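Local structure of histidine acid phosphatase (Bifidobacterium longum subsp. infantis, 6RXD) at residues A91-E94 with N95-M99; Y312-A315 with A316-H319; E321-G324 with D325-F328. The protein probably hydrolyses phosphate groups from inositol polyphosphates such as phytate, and from 2,3-bisphosphoglycerate, as a histidine acid phosphatase of the MINPP1 subfamily. All coordinates share one frame; numbering follows the deposited sequence. Where two conformers were deposited one is given.

Contact 1 (A91-E94 with N95-M99); sequences ANVE and NGYGM. With ZN (zinc ion), chain D.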
loop_
_atom_site.group_PDB
_atom_site.type_symbol
_atom_site.label_atom_id
_atom_site.label_comp_id
_atom_site.label_asym_id
_atom_site.label_seq_id
_atom_site.Cartn_x
_atom_site.Cartn_y
_atom_site.Cartn_z
ATOM N N ALA A 91 2.475 21.860 6.019
ATOM C CA ALA A 91 2.849 20.591 6.631
ATOM C C ALA A 91 3.798 19.813 5.715
ATOM O O ALA A 91 4.779 19.205 6.168
ATOM C CB ALA A 91 1.614 19.774 6.940
ATOM N N ASN A 92 3.500 19.831 4.423
ATOM C CA ASN A 92 4.355 19.162 3.448
ATOM C C ASN A 92 5.698 19.838 3.224
ATOM O O ASN A 92 6.716 19.164 3.029
ATOM C CB ASN A 92 3.608 19.017 2.122
ATOM C CG ASN A 92 2.676 17.842 2.127
ATOM O OD1 ASN A 92 3.116 16.699 1.983
ATOM N ND2 ASN A 92 1.381 18.103 2.312
ATOM N N VAL A 93 5.712 21.163 3.266
ATOM C CA VAL A 93 6.962 21.893 3.104
ATOM C C VAL A 93 7.907 21.543 4.246
ATOM O O VAL A 93 9.095 21.277 4.040
ATOM C CB VAL A 93 6.712 23.409 3.020
ATOM C CG1 VAL A 93 7.999 24.187 3.248
ATOM C CG2 VAL A 93 6.116 23.758 1.666
ATOM N N GLU A 94 7.361 21.475 5.451
ATOM C CA GLU A 94 8.177 21.140 6.611
ATOM C C GLU A 94 8.685 19.702 6.586
ATOM O O GLU A 94 9.844 19.436 6.911
ATOM C CB GLU A 94 7.385 21.379 7.889
ATOM C CG GLU A 94 8.151 21.001 9.118
ATOM C CD GLU A 94 7.308 21.095 10.343
ATOM O OE1 GLU A 94 7.756 21.725 11.324
ATOM O OE2 GLU A 94 6.195 20.523 10.328
ATOM N N ASN A 95 7.820 18.770 6.215
ATOM C CA ASN A 95 8.206 17.367 6.204
ATOM C C ASN A 95 9.052 17.004 5.000
ATOM O O ASN A 95 9.877 16.093 5.064
ATOM C CB ASN A 95 6.973 16.472 6.256
ATOM C CG ASN A 95 6.528 16.192 7.664
ATOM O OD1 ASN A 95 6.859 16.931 8.591
ATOM N ND2 ASN A 95 5.775 15.113 7.839
ATOM N N GLY A 96 8.860 17.738 3.912
ATOM C CA GLY A 96 9.471 17.412 2.644
ATOM C C GLY A 96 8.394 16.690 1.865
ATOM O O GLY A 96 7.785 15.742 2.369
ATOM N N TYR A 97 8.118 17.144 0.654
ATOM C CA TYR A 97 7.116 16.455 -0.140
ATOM C C TYR A 97 7.535 15.008 -0.405
ATOM O O TYR A 97 8.721 14.721 -0.627
ATOM C CB TYR A 97 6.860 17.206 -1.441
ATOM C CG TYR A 97 5.893 18.358 -1.290
ATOM C CD1 TYR A 97 4.545 18.191 -1.573
ATOM C CD2 TYR A 97 6.331 19.611 -0.870
ATOM C CE1 TYR A 97 3.643 19.235 -1.448
ATOM C CE2 TYR A 97 5.438 20.665 -0.737
ATOM C CZ TYR A 97 4.099 20.470 -1.032
ATOM O OH TYR A 97 3.198 21.503 -0.896
ATOM N N GLY A 98 6.556 14.104 -0.327
ATOM C CA GLY A 98 6.756 12.694 -0.618
ATOM C C GLY A 98 7.263 11.868 0.547
ATOM O O GLY A 98 7.305 10.640 0.468
ATOM N N MET A 99 7.642 12.532 1.633
ATOM C CA MET A 99 8.294 11.837 2.740
ATOM C C MET A 99 7.308 11.087 3.632
ATOM O O MET A 99 6.108 11.376 3.632
ATOM C CB MET A 99 9.094 12.839 3.575
ATOM C CG MET A 99 10.164 13.536 2.784
ATOM S SD MET A 99 11.497 12.396 2.373
ATOM C CE MET A 99 12.366 12.335 3.941
HETATM ZN ZN ZN D . 5.301 22.190 11.588
HETATM O O HOH W 1 5.276 15.440 3.199
HETATM O O HOH W 2 4.880 18.613 9.116
HETATM O O HOH W 3 5.595 24.594 11.502
#
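N95, still helical, gives its backbone N to the carbonyl O of A91, N to O 3.1 Å, in the helical i to i-4 pattern that G96 repeats once more. In the conformer modelled here, N95 OD1 lies 2.6 Å from a water oxygen that is equally close to E94 OE2; this water can link the two, though it has more acceptors near it than protons. E94 itself reaches outward: CG lies anti to the backbone N (chi1 178°) and the chain runs on extended, which carries both carboxylate oxygens to the zinc, OE1 at 2.5 Å and OE2 at 2.3 Å. H326 and a water complete the zinc's modelled ligands. G96 ends the helix. Its N still bonds to N92 O at 2.7 Å, but its phi is positive (99°), a conformation glycine takes easily. A second water donates to both G96 O and N92 OD1. G96 turns the chain out of the helix into a type II turn ending at M99, and chi1 of -82° sets the Y97 ring beside its own backbone N, back against N92. N92 CB sits over one face, 3.6 Å from the ring centroid, in a CH-pi contact, while V93 CG2 comes in at the ring edge. Y97 OH is hydrogen-bonded to D56 OD1, N92 ND2 to I88 O, and N92 OD1 also to L50 N. The whole piece is the C-terminal end of helix 75-95, turning into the short loop to helix 102-118, with A91 against H326 and N92 against M318.

Contact 2 (Y312-A315 with A316-H319); sequences YIIA and ADMH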
loop_
_atom_site.group_PDB
_atom_site.type_symbol
_atom_site.label_atom_id
_atom_site.label_comp_id
_atom_site.label_asym_id
_atom_site.label_seq_id
_atom_site.Cartn_x
_atom_site.Cartn_y
_atom_site.Cartn_z
ATOM N N TYR A 312 -8.184 15.388 0.971
ATOM C CA TYR A 312 -8.910 14.773 2.085
ATOM C C TYR A 312 -8.283 13.449 2.511
ATOM O O TYR A 312 -8.098 13.185 3.718
ATOM C CB TYR A 312 -10.375 14.589 1.676
ATOM C CG TYR A 312 -11.192 13.615 2.492
ATOM C CD1 TYR A 312 -11.576 13.911 3.796
ATOM C CD2 TYR A 312 -11.625 12.426 1.931
ATOM C CE1 TYR A 312 -12.344 13.023 4.529
ATOM C CE2 TYR A 312 -12.397 11.532 2.651
ATOM C CZ TYR A 312 -12.753 11.839 3.952
ATOM O OH TYR A 312 -13.524 10.959 4.685
ATOM N N ILE A 313 -7.943 12.607 1.544
ATOM C CA ILE A 313 -7.399 11.317 1.924
ATOM C C ILE A 313 -5.950 11.410 2.399
ATOM O O ILE A 313 -5.546 10.688 3.314
ATOM C CB ILE A 313 -7.598 10.253 0.833
ATOM C CG1 ILE A 313 -6.755 10.576 -0.401
ATOM C CG2 ILE A 313 -9.082 10.136 0.487
ATOM C CD1 ILE A 313 -6.975 9.587 -1.568
ATOM N N ILE A 314 -5.163 12.302 1.801
ATOM C CA ILE A 314 -3.785 12.479 2.268
ATOM C C ILE A 314 -3.768 13.148 3.650
ATOM O O ILE A 314 -2.895 12.879 4.465
ATOM C CB ILE A 314 -2.925 13.242 1.242
ATOM C CG1 ILE A 314 -2.700 12.381 -0.004
ATOM C CG2 ILE A 314 -1.552 13.583 1.800
ATOM C CD1 ILE A 314 -1.800 11.162 0.233
ATOM N N ALA A 315 -4.743 14.015 3.907
ATOM C CA ALA A 315 -4.865 14.669 5.213
ATOM C C ALA A 315 -4.983 13.635 6.320
ATOM O O ALA A 315 -4.426 13.818 7.402
ATOM C CB ALA A 315 -6.058 15.591 5.242
ATOM N N ALA A 316 -5.704 12.547 6.060
ATOM C CA ALA A 316 -5.826 11.480 7.059
ATOM C C ALA A 316 -4.467 10.855 7.352
ATOM O O ALA A 316 -4.179 10.467 8.488
ATOM C CB ALA A 316 -6.807 10.415 6.592
ATOM N N ASP A 317 -3.644 10.730 6.315
ATOM C CA ASP A 317 -2.309 10.149 6.448
ATOM C C ASP A 317 -1.376 11.118 7.138
ATOM O O ASP A 317 -0.357 10.710 7.703
ATOM C CB ASP A 317 -1.754 9.801 5.062
ATOM C CG ASP A 317 -2.505 8.667 4.410
ATOM O OD1 ASP A 317 -2.170 8.324 3.260
ATOM O OD2 ASP A 317 -3.420 8.108 5.064
ATOM N N MET A 318 -1.729 12.402 7.095
ATOM C CA MET A 318 -0.914 13.449 7.708
ATOM C C MET A 318 -1.496 13.906 9.039
ATOM O O MET A 318 -1.307 15.054 9.460
ATOM C CB MET A 318 -0.750 14.646 6.765
ATOM C CG MET A 318 -0.147 14.254 5.420
ATOM S SD MET A 318 0.348 15.695 4.448
ATOM C CE MET A 318 1.801 16.232 5.357
ATOM N N HIS A 319 -2.209 13.003 9.699
ATOM C CA HIS A 319 -2.824 13.313 10.984
ATOM C C HIS A 319 -1.837 13.913 11.983
ATOM O O HIS A 319 -2.168 14.866 12.694
ATOM C CB HIS A 319 -3.456 12.044 11.559
ATOM C CG HIS A 319 -4.134 12.257 12.875
ATOM N ND1 HIS A 319 -3.470 12.140 14.077
ATOM C CD2 HIS A 319 -5.412 12.588 13.177
ATOM C CE1 HIS A 319 -4.313 12.387 15.065
ATOM N NE2 HIS A 319 -5.497 12.662 14.546
#
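M318 folds back over I314, one turn earlier in the last stretch of helix 301-317. Starting at the root, M318 CB lies 3.6 Å from I314 O and nearly as near to A315 O. CG comes closer still, 3.2 Å from I314 O, and also meets I314 CG2; this follows from chi1 of -57°, which sets CG beside the backbone N. SD then rests on the same methyl, 3.9 Å from I314 CG2. At chi3 the chain bends (72°), and CE leaves I314 for helix 75-95, where M318 packs on I88, A91 and N92. The backbone bonds weaken here. M318 N makes two weak bonds, to I314 O at 2.9 Å and to A315 O at 3.1 Å, both well off straight, and A316 N likewise divides itself weakly between Y312 O and I313 O. Further round, the carbonyls of A316 and D317 are taken up by Q103 NE2 and T101 OG1. Across the two segments the side chains therefore meet through apolar contact, methyl against thioether, while the polar work falls to bent, shared backbone bonds: the chemistry is that of a helix end giving way to a turn, joined to helix 75-95 by the buried M318 thioether.

Contact 3 (E321-G324 with D325-F328); sequences ENTG and DHTF. With ZN (zinc ion), chain D.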
loop_
_atom_site.group_PDB
_atom_site.type_symbol
_atom_site.label_atom_id
_atom_site.label_comp_id
_atom_site.label_asym_id
_atom_site.label_seq_id
_atom_site.Cartn_x
_atom_site.Cartn_y
_atom_site.Cartn_z
ATOM N N GLU A 321 0.747 15.659 11.504
ATOM C CA GLU A 321 1.183 16.977 11.088
ATOM C C GLU A 321 0.026 17.960 11.124
ATOM O O GLU A 321 0.203 19.142 10.857
ATOM C CB GLU A 321 1.755 16.905 9.660
ATOM C CG GLU A 321 3.079 16.134 9.546
ATOM C CD GLU A 321 2.911 14.626 9.595
ATOM O OE1 GLU A 321 1.848 14.119 9.183
ATOM O OE2 GLU A 321 3.848 13.937 10.047
ATOM N N ASN A 322 -1.168 17.464 11.429
ATOM C CA ASN A 322 -2.352 18.317 11.447
ATOM C C ASN A 322 -2.461 18.920 12.832
ATOM O O ASN A 322 -3.181 18.411 13.691
ATOM C CB ASN A 322 -3.593 17.482 11.114
ATOM C CG ASN A 322 -4.832 18.319 10.918
ATOM O OD1 ASN A 322 -4.865 19.508 11.258
ATOM N ND2 ASN A 322 -5.877 17.693 10.386
ATOM N N THR A 323 -1.728 20.004 13.048
ATOM C CA THR A 323 -1.443 20.427 14.410
ATOM C C THR A 323 -0.892 21.838 14.463
ATOM O O THR A 323 -0.266 22.320 13.512
ATOM C CB THR A 323 -0.420 19.461 15.053
ATOM O OG1 THR A 323 -0.262 19.778 16.440
ATOM C CG2 THR A 323 0.932 19.580 14.356
ATOM N N GLY A 324 -1.138 22.497 15.591
ATOM C CA GLY A 324 -0.591 23.815 15.849
ATOM C C GLY A 324 -0.796 24.835 14.750
ATOM O O GLY A 324 -1.921 25.169 14.389
ATOM N N ASP A 325 0.322 25.303 14.205
ATOM C CA ASP A 325 0.361 26.419 13.274
ATOM C C ASP A 325 0.084 25.980 11.826
ATOM O O ASP A 325 0.008 26.796 10.907
ATOM C CB ASP A 325 1.705 27.144 13.451
ATOM C CG ASP A 325 2.021 28.112 12.333
ATOM O OD1 ASP A 325 2.880 27.765 11.492
ATOM O OD2 ASP A 325 1.426 29.215 12.292
ATOM N N HIS A 326 -0.100 24.682 11.621
ATOM C CA HIS A 326 -0.469 24.214 10.288
ATOM C C HIS A 326 -1.547 23.136 10.366
ATOM O O HIS A 326 -1.334 21.980 9.999
ATOM C CB HIS A 326 0.763 23.810 9.433
ATOM C CG HIS A 326 1.689 22.827 10.093
ATOM N ND1 HIS A 326 1.377 21.494 10.215
ATOM C CD2 HIS A 326 2.931 22.967 10.623
ATOM C CE1 HIS A 326 2.367 20.851 10.810
ATOM N NE2 HIS A 326 3.322 21.721 11.075
ATOM N N THR A 327 -2.715 23.535 10.860
ATOM C CA THR A 327 -3.862 22.640 10.885
ATOM C C THR A 327 -4.640 22.696 9.572
ATOM O O THR A 327 -4.538 23.653 8.802
ATOM C CB THR A 327 -4.808 22.939 12.058
ATOM O OG1 THR A 327 -5.371 24.247 11.895
ATOM C CG2 THR A 327 -4.054 22.872 13.379
ATOM N N PHE A 328 -5.401 21.642 9.315
ATOM C CA PHE A 328 -6.265 21.594 8.144
ATOM C C PHE A 328 -7.449 20.698 8.493
ATOM O O PHE A 328 -7.336 19.814 9.344
ATOM C CB PHE A 328 -5.508 21.103 6.890
ATOM C CG PHE A 328 -4.463 20.044 7.176
ATOM C CD1 PHE A 328 -4.770 18.690 7.066
ATOM C CD2 PHE A 328 -3.170 20.408 7.555
ATOM C CE1 PHE A 328 -3.808 17.717 7.348
ATOM C CE2 PHE A 328 -2.201 19.448 7.826
ATOM C CZ PHE A 328 -2.516 18.100 7.726
HETATM ZN ZN ZN D . 5.301 22.190 11.588
HETATM O O HOH W 4 -3.347 26.223 12.223
HETATM O O HOH W 3 5.595 24.594 11.502
#
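N322 and F328 make the tight part of this contact. The N322 amide is stacked on the phenyl ring, planes 15° apart, with CG 3.7 Å above the ring centre. Both ends of the amide are also bonded to the backbone of the same residue: F328 N reaches OD1 at 2.9 Å and nearly straight (165°), though from above the carbonyl plane, and ND2 gives a more bent bond to F328 O at 2.8 Å. Having CG anti to the backbone N (chi1 -172°) is what swings the amide across to F328, and the paired bonds fix its rotation. The opposite end, T323 to H326, is a type II' turn whose T323, G324 and D325 are exposed; it is closed by H326 N to T323 O at 3.0 Å, with G324 at a positive phi. There a water spans G324 O and T327 N, and T327 CG2 packs close on G324 O (3.3 Å). At the end of the turn the H326 ring has T323 O over one face and E321 O at its edge, in plane. Its NE2 binds the zinc at 2.1 Å. H326 and E94 of helix 75-95 bind this metal together, so the zinc ties the loop to the helix end.

Contacts 1 and 3 share the zinc: E94 and H326 come from a helix end and a loop far apart in sequence, and one water ligand belongs to both. They also touch where N95 ND2 approaches E321 OE2, a weak hydrogen bond, and where A91 CB packs on the rings of H326 and F328. Contact 2 is the most buried of the three. It meets both others mainly through M318 and A315 CB, which rest on N92, A91 and F328. Chemistry follows place: carboxylate, imidazole and water gather toward the partly exposed metal side, while thioether, methyl and aromatic groups dominate the seam between helices 75-95 and 301-317.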